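Local atomic coordinates of EcmrR transcriptional regulator (Escherichia coli, PDB entry 6WL5), a protein that probably activates transcription as a multidrug-sensing regulator of the MerR family, its C-terminal GyrI-like domain binding cetyl-trimethyl-ammonium. Residues Asp137-Trp140 with Asn141-Ser145. Sequence-based numbering, arbitrary orientation.
Sequences DGIW and NKQDS. With 16A (cetyl-trimethyl-ammonium), chain G; 16A (cetyl-trimethyl-ammonium), chain F.
Asn141 folds its amide back over the turn and uses both ends of it. Asn141 ND2 donates to Asp137 OD1 at 2.9 Å, arriving from above the carboxylate plane, while Asn141 OD1 accepts from Gly138 N at 3.0 Å in a nearly straight bond (169°). Asparagine suits this place because a short side chain must offer donor and acceptor at once; Asp137 supplies the acceptor. With CG between its own N and carbonyl carbon (chi1 67°), the amide runs alongside the Trp140 indole, the planes 25° apart. Gly138 N lies 3.3 Å above one indole face; a CB there would collide with Trp140 CH2, consistent with a glycine. Gly138 O accepts from Asn141 N, closing a type I beta-turn with Ile139 and Trp140 at its corners, and from Lys142 N. The opposite indole face, broad and apolar, carries C16 of one cetyl-trimethyl-ammonium over its centre; C7 of a second approaches Trp140 CD1 obliquely at 3.5 Å. Such pockets may relate to drug sensing. Replacing Trp140 by an alanine is likely to remove the face under C16 and the flank touched by C7, and leave Ile136 O without its indole N-H. Gln143, bent at chi2, has the reach to bring NE2 back to Ile139 O at 2.9 Å. This surface turn links strand 132-137 to its antiparallel neighbour, strand 149-158, and backbone bonds pair Asp137 with Met149.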
loop_
_atom_site.group_PDB
_atom_site.type_symbol
_atom_site.label_atom_id
_atom_site.label_comp_id
_atom_site.label_asym_id
_atom_site.label_seq_id
_atom_site.Cartn_x
_atom_site.Cartn_y
_atom_site.Cartn_z
ATOM N N ASP A 137 7.283 8.319 3.859
ATOM C CA ASP A 137 8.357 9.208 3.433
ATOM C C ASP A 137 9.067 8.621 2.214
ATOM O O ASP A 137 9.225 7.404 2.094
ATOM C CB ASP A 137 9.352 9.394 4.577
ATOM C CG ASP A 137 8.755 10.116 5.783
ATOM O OD1 ASP A 137 7.842 10.964 5.637
ATOM O OD2 ASP A 137 9.221 9.779 6.885
ATOM N N GLY A 138 9.435 9.485 1.289
ATOM C CA GLY A 138 9.992 9.035 0.024
ATOM C C GLY A 138 10.515 10.233 -0.748
ATOM O O GLY A 138 10.750 11.295 -0.172
ATOM N N ILE A 139 10.635 10.071 -2.069
ATOM C CA ILE A 139 11.253 11.105 -2.908
ATOM C C ILE A 139 10.472 12.416 -2.889
ATOM O O ILE A 139 11.035 13.465 -3.229
ATOM C CB ILE A 139 11.479 10.549 -4.325
ATOM C CG1 ILE A 139 12.557 11.377 -5.045
ATOM C CG2 ILE A 139 10.144 10.484 -5.104
ATOM C CD1 ILE A 139 13.030 10.780 -6.296
ATOM N N TRP A 140 9.177 12.376 -2.534
ATOM C CA TRP A 140 8.353 13.577 -2.399
ATOM C C TRP A 140 8.768 14.493 -1.247
ATOM O O TRP A 140 8.423 15.681 -1.288
ATOM C CB TRP A 140 6.896 13.169 -2.253
ATOM C CG TRP A 140 6.662 12.078 -1.198
ATOM C CD1 TRP A 140 6.359 12.256 0.138
ATOM C CD2 TRP A 140 6.702 10.670 -1.405
ATOM N NE1 TRP A 140 6.219 11.020 0.764
ATOM C CE2 TRP A 140 6.417 10.044 -0.167
ATOM C CE3 TRP A 140 6.964 9.869 -2.517
ATOM C CZ2 TRP A 140 6.363 8.657 -0.025
ATOM C CZ3 TRP A 140 6.928 8.495 -2.355
ATOM C CH2 TRP A 140 6.601 7.905 -1.132
ATOM N N ASN A 141 9.443 13.968 -0.214
ATOM C CA ASN A 141 9.763 14.760 0.950
ATOM C C ASN A 141 11.153 14.574 1.536
ATOM O O ASN A 141 11.550 15.405 2.364
ATOM C CB ASN A 141 8.695 14.647 2.047
ATOM C CG ASN A 141 8.597 13.277 2.667
ATOM O OD1 ASN A 141 9.166 12.311 2.174
ATOM N ND2 ASN A 141 7.858 13.200 3.735
ATOM N N LYS A 142 11.931 13.588 1.090
ATOM C CA LYS A 142 13.264 13.331 1.627
ATOM C C LYS A 142 14.176 12.921 0.483
ATOM O O LYS A 142 13.937 11.903 -0.165
ATOM C CB LYS A 142 13.199 12.208 2.661
ATOM C CG LYS A 142 12.333 12.578 3.863
ATOM C CD LYS A 142 12.779 12.146 5.213
ATOM C CE LYS A 142 11.708 12.559 6.228
ATOM N NZ LYS A 142 11.976 13.917 6.764
ATOM N N GLN A 143 15.239 13.677 0.243
ATOM C CA GLN A 143 16.175 13.292 -0.794
ATOM C C GLN A 143 17.246 12.336 -0.294
ATOM O O GLN A 143 17.898 11.675 -1.098
ATOM C CB GLN A 143 16.824 14.535 -1.440
ATOM C CG GLN A 143 15.803 15.441 -2.173
ATOM C CD GLN A 143 14.876 14.607 -3.035
ATOM O OE1 GLN A 143 15.318 13.803 -3.870
ATOM N NE2 GLN A 143 13.571 14.757 -2.807
ATOM N N ASP A 144 17.425 12.210 1.010
ATOM C CA ASP A 144 18.268 11.147 1.552
ATOM C C ASP A 144 17.417 9.884 1.537
ATOM O O ASP A 144 16.555 9.704 2.382
ATOM C CB ASP A 144 18.714 11.479 2.969
ATOM C CG ASP A 144 19.602 10.382 3.569
ATOM O OD1 ASP A 144 19.824 9.354 2.877
ATOM O OD2 ASP A 144 20.080 10.551 4.724
ATOM N N SER A 145 17.615 9.024 0.547
ATOM C CA SER A 145 16.763 7.842 0.439
ATOM C C SER A 145 16.922 6.870 1.592
ATOM O O SER A 145 16.049 6.005 1.757
ATOM C CB SER A 145 17.026 7.119 -0.884
ATOM O OG SER A 145 18.368 6.714 -0.983
HETATM C C1 16A G . 3.156 14.874 -6.808
HETATM C C2 16A G . 2.753 15.002 -5.342
HETATM C C3 16A G . 3.393 13.892 -4.509
HETATM C C4 16A G . 3.066 13.834 -3.011
HETATM C C5 16A G . 2.592 15.133 -2.362
HETATM C C6 16A G . 2.893 15.306 -0.860
HETATM C C7 16A G . 4.366 15.035 -0.560
HETATM C C8 16A G . 5.072 15.828 0.534
HETATM C C9 16A G . 5.150 15.167 1.915
HETATM C C10 16A G . 3.883 14.456 2.391
HETATM C C11 16A G . 4.297 13.223 3.191
HETATM C C1 16A F . 13.923 15.148 -11.910
HETATM C C2 16A F . 13.795 13.979 -10.974
HETATM C C3 16A F . 12.338 13.572 -11.082
HETATM C C4 16A F . 11.893 12.927 -9.801
HETATM C C5 16A F . 10.405 12.699 -9.895
HETATM C C6 16A F . 9.800 12.755 -8.520
HETATM C C7 16A F . 8.314 12.560 -8.612
HETATM C C8 16A F . 7.711 12.435 -7.249
HETATM C C9 16A F . 6.207 12.251 -7.338
HETATM C C10 16A F . 5.738 11.576 -6.075
HETATM C C11 16A F . 4.380 10.868 -6.171
HETATM C C12 16A F . 4.361 10.030 -4.885
HETATM C C13 16A F . 3.059 9.343 -4.497
HETATM C C14 16A F . 3.009 8.902 -3.009
HETATM C C15 16A F . 2.136 9.874 -2.224
HETATM C C16 16A F . 2.786 10.695 -1.114
HETATM N N1 16A F . 1.996 10.650 0.136
HETATM C C17 16A F . 2.264 9.412 0.876
HETATM C C18 16A F . 2.421 11.799 0.939
HETATM C C19 16A F . 0.541 10.740 -0.050
#